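Local coordinates for B-agarase (Agarivorans gilvus, PDB 5Z6P), which probably hydrolyses the beta-glycosidic linkages of agarose, as a glycoside hydrolase family 50 beta-agarase, at residues His670-Leu683 against Ser720-Ile734. Residues are numbered along the deposited sequence; the frame is centred on the assembly and turned at random.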
loop_
_atom_site.group_PDB
_atom_site.type_symbol
_atom_site.label_atom_id
_atom_site.label_comp_id
_atom_site.label_asym_id
_atom_site.label_seq_id
_atom_site.Cartn_x
_atom_site.Cartn_y
_atom_site.Cartn_z
ATOM N N HIS A 670 6.617 1.846 1.418
ATOM C CA HIS A 670 7.430 1.079 2.350
ATOM C C HIS A 670 8.398 0.123 1.704
ATOM O O HIS A 670 8.402 -0.073 0.490
ATOM C CB HIS A 670 6.536 0.313 3.359
ATOM C CG HIS A 670 5.680 -0.766 2.764
ATOM N ND1 HIS A 670 4.390 -1.004 3.190
ATOM C CD2 HIS A 670 5.940 -1.697 1.819
ATOM C CE1 HIS A 670 3.888 -2.022 2.515
ATOM N NE2 HIS A 670 4.812 -2.468 1.687
ATOM N N PHE A 671 9.210 -0.478 2.563
ATOM C CA PHE A 671 10.136 -1.523 2.179
ATOM C C PHE A 671 10.189 -2.617 3.261
ATOM O O PHE A 671 10.359 -2.319 4.436
ATOM C CB PHE A 671 11.524 -0.914 1.935
ATOM C CG PHE A 671 11.534 0.097 0.837
ATOM C CD1 PHE A 671 11.497 -0.303 -0.481
ATOM C CD2 PHE A 671 11.534 1.454 1.121
ATOM C CE1 PHE A 671 11.488 0.634 -1.487
ATOM C CE2 PHE A 671 11.524 2.382 0.110
ATOM C CZ PHE A 671 11.502 1.973 -1.188
ATOM N N GLY A 672 10.007 -3.869 2.855
ATOM C CA GLY A 672 10.144 -4.987 3.762
ATOM C C GLY A 672 11.121 -6.076 3.345
ATOM O O GLY A 672 11.602 -6.107 2.212
ATOM N N ALA A 673 11.426 -6.973 4.277
ATOM C CA ALA A 673 12.337 -8.080 4.005
ATOM C C ALA A 673 11.828 -9.323 4.721
ATOM O O ALA A 673 10.745 -9.305 5.300
ATOM C CB ALA A 673 13.749 -7.737 4.430
ATOM N N LEU A 674 12.586 -10.411 4.655
ATOM C CA LEU A 674 12.135 -11.653 5.268
ATOM C C LEU A 674 13.116 -12.152 6.318
ATOM O O LEU A 674 12.944 -13.238 6.849
ATOM C CB LEU A 674 11.924 -12.743 4.208
ATOM C CG LEU A 674 10.852 -12.525 3.137
ATOM C CD1 LEU A 674 10.896 -13.618 2.092
ATOM C CD2 LEU A 674 9.490 -12.429 3.776
ATOM N N ASP A 675 14.147 -11.368 6.616
ATOM C CA ASP A 675 15.169 -11.828 7.538
ATOM C C ASP A 675 14.830 -11.514 8.999
ATOM O O ASP A 675 15.621 -11.796 9.885
ATOM C CB ASP A 675 16.552 -11.246 7.155
ATOM C CG ASP A 675 16.612 -9.724 7.257
ATOM O OD1 ASP A 675 15.554 -9.087 7.156
ATOM O OD2 ASP A 675 17.722 -9.162 7.442
ATOM N N SER A 676 13.660 -10.950 9.269
ATOM C CA SER A 676 13.230 -10.816 10.663
ATOM C C SER A 676 12.093 -11.791 10.949
ATOM O O SER A 676 11.312 -11.591 11.856
ATOM C CB SER A 676 12.822 -9.375 10.996
ATOM O OG SER A 676 11.718 -8.933 10.224
ATOM N N GLY A 677 12.013 -12.844 10.145
ATOM C CA GLY A 677 11.155 -13.973 10.437
ATOM C C GLY A 677 9.720 -13.875 9.968
ATOM O O GLY A 677 8.868 -14.570 10.477
ATOM N N PHE A 678 9.473 -13.017 8.983
ATOM C CA PHE A 678 8.143 -12.804 8.429
ATOM C C PHE A 678 7.899 -13.763 7.284
ATOM O O PHE A 678 8.831 -14.337 6.749
ATOM C CB PHE A 678 7.990 -11.339 7.956
ATOM C CG PHE A 678 7.607 -10.404 9.049
ATOM C CD1 PHE A 678 8.491 -10.124 10.076
ATOM C CD2 PHE A 678 6.346 -9.831 9.074
ATOM C CE1 PHE A 678 8.128 -9.288 11.107
ATOM C CE2 PHE A 678 5.965 -8.999 10.096
ATOM C CZ PHE A 678 6.855 -8.718 11.123
ATOM N N PHE A 679 6.644 -13.945 6.914
ATOM C CA PHE A 679 6.304 -14.769 5.774
ATOM C C PHE A 679 6.054 -13.956 4.501
ATOM O O PHE A 679 5.887 -14.518 3.434
ATOM C CB PHE A 679 5.069 -15.617 6.082
ATOM C CG PHE A 679 5.217 -16.491 7.297
ATOM C CD1 PHE A 679 6.058 -17.596 7.274
ATOM C CD2 PHE A 679 4.505 -16.222 8.455
ATOM C CE1 PHE A 679 6.198 -18.414 8.393
ATOM C CE2 PHE A 679 4.633 -17.044 9.579
ATOM C CZ PHE A 679 5.490 -18.135 9.547
ATOM N N HIS A 680 5.993 -12.640 4.634
ATOM C CA HIS A 680 5.633 -11.735 3.541
ATOM C C HIS A 680 6.459 -10.467 3.722
ATOM O O HIS A 680 6.418 -9.882 4.784
ATOM C CB HIS A 680 4.121 -11.430 3.576
ATOM C CG HIS A 680 3.557 -10.897 2.292
ATOM N ND1 HIS A 680 4.095 -9.820 1.617
ATOM C CD2 HIS A 680 2.474 -11.280 1.580
ATOM C CE1 HIS A 680 3.372 -9.573 0.542
ATOM N NE2 HIS A 680 2.388 -10.451 0.490
ATOM N N ALA A 681 7.232 -10.060 2.713
ATOM C CA ALA A 681 8.047 -8.847 2.821
ATOM C C ALA A 681 7.319 -7.592 2.313
ATOM O O ALA A 681 7.884 -6.503 2.292
ATOM C CB ALA A 681 9.360 -9.010 2.068
ATOM N N GLY A 682 6.073 -7.742 1.893
ATOM C CA GLY A 682 5.276 -6.584 1.537
ATOM C C GLY A 682 5.260 -6.239 0.056
ATOM O O GLY A 682 5.524 -7.078 -0.797
ATOM N N LEU A 683 4.953 -4.985 -0.248
ATOM C CA LEU A 683 4.656 -4.591 -1.629
ATOM C C LEU A 683 5.929 -4.306 -2.437
ATOM O O LEU A 683 6.004 -4.575 -3.632
ATOM C CB LEU A 683 3.738 -3.377 -1.617
ATOM C CG LEU A 683 2.379 -3.624 -0.956
ATOM C CD1 LEU A 683 1.535 -2.349 -0.927
ATOM C CD2 LEU A 683 1.643 -4.731 -1.677
ATOM N N SER A 720 3.601 -5.183 10.885
ATOM C CA SER A 720 2.387 -6.005 10.909
ATOM C C SER A 720 2.600 -7.201 11.833
ATOM O O SER A 720 3.719 -7.675 11.952
ATOM C CB SER A 720 2.020 -6.558 9.526
ATOM O OG SER A 720 1.948 -5.578 8.518
ATOM N N PRO A 721 1.518 -7.731 12.436
ATOM C CA PRO A 721 1.662 -9.029 13.115
ATOM C C PRO A 721 2.075 -10.090 12.113
ATOM O O PRO A 721 1.621 -10.036 10.983
ATOM C CB PRO A 721 0.261 -9.314 13.669
ATOM C CG PRO A 721 -0.429 -8.006 13.683
ATOM C CD PRO A 721 0.156 -7.196 12.561
ATOM N N ILE A 722 2.930 -11.025 12.516
ATOM C CA ILE A 722 3.440 -12.048 11.597
ATOM C C ILE A 722 2.301 -12.963 11.168
ATOM O O ILE A 722 2.300 -13.518 10.067
ATOM C CB ILE A 722 4.598 -12.868 12.250
ATOM C CG1 ILE A 722 5.810 -11.961 12.483
ATOM C CG2 ILE A 722 4.999 -14.060 11.387
ATOM C CD1 ILE A 722 6.936 -12.598 13.260
ATOM N N THR A 723 1.310 -13.083 12.044
ATOM C CA THR A 723 0.108 -13.870 11.780
ATOM C C THR A 723 -0.990 -13.034 11.112
ATOM O O THR A 723 -2.087 -13.507 10.884
ATOM C CB THR A 723 -0.439 -14.471 13.094
ATOM O OG1 THR A 723 -0.360 -13.476 14.113
ATOM C CG2 THR A 723 0.384 -15.682 13.527
ATOM N N GLY A 724 -0.689 -11.782 10.816
ATOM C CA GLY A 724 -1.648 -10.937 10.126
ATOM C C GLY A 724 -2.551 -10.068 10.984
ATOM O O GLY A 724 -3.020 -10.481 12.051
ATOM N N ARG A 725 -2.776 -8.848 10.497
ATOM C CA ARG A 725 -3.810 -7.956 11.001
ATOM C C ARG A 725 -5.142 -8.654 10.988
ATOM O O ARG A 725 -5.515 -9.222 9.974
ATOM C CB ARG A 725 -3.929 -6.699 10.143
ATOM C CG ARG A 725 -3.096 -5.564 10.571
ATOM C CD ARG A 725 -3.579 -4.284 9.901
ATOM N NE ARG A 725 -4.872 -3.884 10.422
ATOM C CZ ARG A 725 -5.812 -3.255 9.723
ATOM N NH1 ARG A 725 -5.621 -2.957 8.439
ATOM N NH2 ARG A 725 -6.953 -2.933 10.320
ATOM N N SER A 726 -5.868 -8.567 12.100
ATOM C CA SER A 726 -7.169 -9.222 12.241
ATOM C C SER A 726 -8.127 -8.886 11.118
ATOM O O SER A 726 -8.736 -9.773 10.522
ATOM C CB SER A 726 -7.817 -8.840 13.576
ATOM O OG SER A 726 -6.979 -9.179 14.648
ATOM N N PHE A 727 -8.257 -7.589 10.850
ATOM C CA PHE A 727 -9.165 -7.080 9.824
ATOM C C PHE A 727 -8.959 -7.708 8.436
ATOM O O PHE A 727 -9.905 -8.220 7.854
ATOM C CB PHE A 727 -9.030 -5.551 9.725
ATOM C CG PHE A 727 -9.897 -4.925 8.661
ATOM C CD1 PHE A 727 -11.236 -4.647 8.908
ATOM C CD2 PHE A 727 -9.370 -4.612 7.414
ATOM C CE1 PHE A 727 -12.031 -4.066 7.929
ATOM C CE2 PHE A 727 -10.159 -4.041 6.428
ATOM C CZ PHE A 727 -11.492 -3.766 6.686
ATOM N N ASP A 728 -7.731 -7.678 7.916
ATOM C CA ASP A 728 -7.491 -8.045 6.509
ATOM C C ASP A 728 -6.341 -9.038 6.254
ATOM O O ASP A 728 -6.122 -9.466 5.126
ATOM C CB ASP A 728 -7.236 -6.779 5.694
ATOM C CG ASP A 728 -6.103 -5.943 6.260
ATOM O OD1 ASP A 728 -5.219 -6.506 6.937
ATOM O OD2 ASP A 728 -6.095 -4.720 6.034
ATOM N N GLY A 729 -5.606 -9.382 7.298
ATOM C CA GLY A 729 -4.542 -10.364 7.178
ATOM C C GLY A 729 -3.193 -9.804 6.763
ATOM O O GLY A 729 -2.261 -10.569 6.510
ATOM N N GLU A 730 -3.095 -8.482 6.681
ATOM C CA GLU A 730 -1.835 -7.800 6.361
ATOM C C GLU A 730 -0.686 -8.248 7.289
ATOM O O GLU A 730 -0.771 -8.106 8.502
ATOM C CB GLU A 730 -2.036 -6.294 6.449
ATOM C CG GLU A 730 -0.774 -5.456 6.313
ATOM C CD GLU A 730 -0.819 -4.248 7.230
ATOM O OE1 GLU A 730 -1.519 -3.258 6.914
ATOM O OE2 GLU A 730 -0.184 -4.311 8.299
ATOM N N ASN A 731 0.376 -8.791 6.708
ATOM C CA ASN A 731 1.377 -9.522 7.494
ATOM C C ASN A 731 2.811 -9.265 7.056
ATOM O O ASN A 731 3.623 -10.190 6.976
ATOM C CB ASN A 731 1.076 -11.031 7.433
ATOM C CG ASN A 731 1.069 -11.570 6.016
ATOM O OD1 ASN A 731 0.997 -10.809 5.055
ATOM N ND2 ASN A 731 1.154 -12.884 5.880
ATOM N N TYR A 732 3.118 -7.995 6.802
ATOM C CA TYR A 732 4.360 -7.598 6.168
ATOM C C TYR A 732 5.387 -7.119 7.165
ATOM O O TYR A 732 5.055 -6.440 8.127
ATOM C CB TYR A 732 4.129 -6.454 5.162
ATOM C CG TYR A 732 2.992 -6.618 4.187
ATOM C CD1 TYR A 732 2.556 -7.876 3.798
ATOM C CD2 TYR A 732 2.367 -5.507 3.639
ATOM C CE1 TYR A 732 1.526 -8.021 2.899
ATOM C CE2 TYR A 732 1.332 -5.636 2.727
ATOM C CZ TYR A 732 0.922 -6.903 2.360
ATOM O OH TYR A 732 -0.097 -7.076 1.470
ATOM N N ASN A 733 6.650 -7.419 6.890
ATOM C CA ASN A 733 7.739 -6.791 7.621
ATOM C C ASN A 733 7.952 -5.359 7.142
ATOM O O ASN A 733 8.878 -5.104 6.410
ATOM C CB ASN A 733 9.039 -7.619 7.471
ATOM C CG ASN A 733 10.270 -6.891 7.980
ATOM O OD1 ASN A 733 11.315 -6.908 7.338
ATOM N ND2 ASN A 733 10.140 -6.224 9.116
ATOM N N ILE A 734 7.102 -4.427 7.570
ATOM C CA ILE A 734 7.201 -3.045 7.084
ATOM C C ILE A 734 7.388 -1.987 8.161
ATOM O O ILE A 734 7.447 -0.808 7.870
ATOM C CB ILE A 734 5.955 -2.661 6.261
ATOM C CG1 ILE A 734 4.674 -2.883 7.087
ATOM C CG2 ILE A 734 5.948 -3.433 4.967
ATOM C CD1 ILE A 734 3.456 -2.175 6.536
HETATM O O HOH W 1 4.440 -12.706 8.011
#
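The Phe678 ring is held between Ile722 and Asn733 where two loops meet, each following a strand (664-668 and 709-714) of the parallel part of a sheet, as expected for the (beta/alpha)8-type catalytic domain of this glycoside hydrolase family. Ile722 CG1 lies 3.7 Å from the Phe678 ring centroid, 11° off the normal; Asn733 CB covers the opposite face, displaced toward the rim. Carbonyl oxygens of Ser720 and Asn731 meet the ring edge in its plane.

Asn733 also joins the backbones: its N donates to His680 O at 3.2 Å, in the carbonyl plane. With CG anti to the backbone N (chi1 169°), its amide reaches the backbone just ahead of the Leu674-Gly677 turn, where OD1 accepts from Ala673 N at 3.1 Å, the donor tilted from the carbonyl plane. Gln689 also donates to OD1, and ND2 bonds Asp719, which together fix the amide's rotation.

Farther along, the His680 and Tyr732 side chains run side by side, pointing the same way, with CE1 of Tyr732 over the imidazole face and the planes 39° apart, while Gly682 CA sits over one face of Tyr732. Gly682 N donates to His680 ND1 in the imidazole plane, restraining that ring. His670 is fixed similarly by Leu683 N, in plane at NE2, and Ile734 CG2 stands over its ring centre, 3.3 Å from the centroid. A water accepts from Phe679 N at 2.8 Å and donates to Ile722 O and Asn731 O.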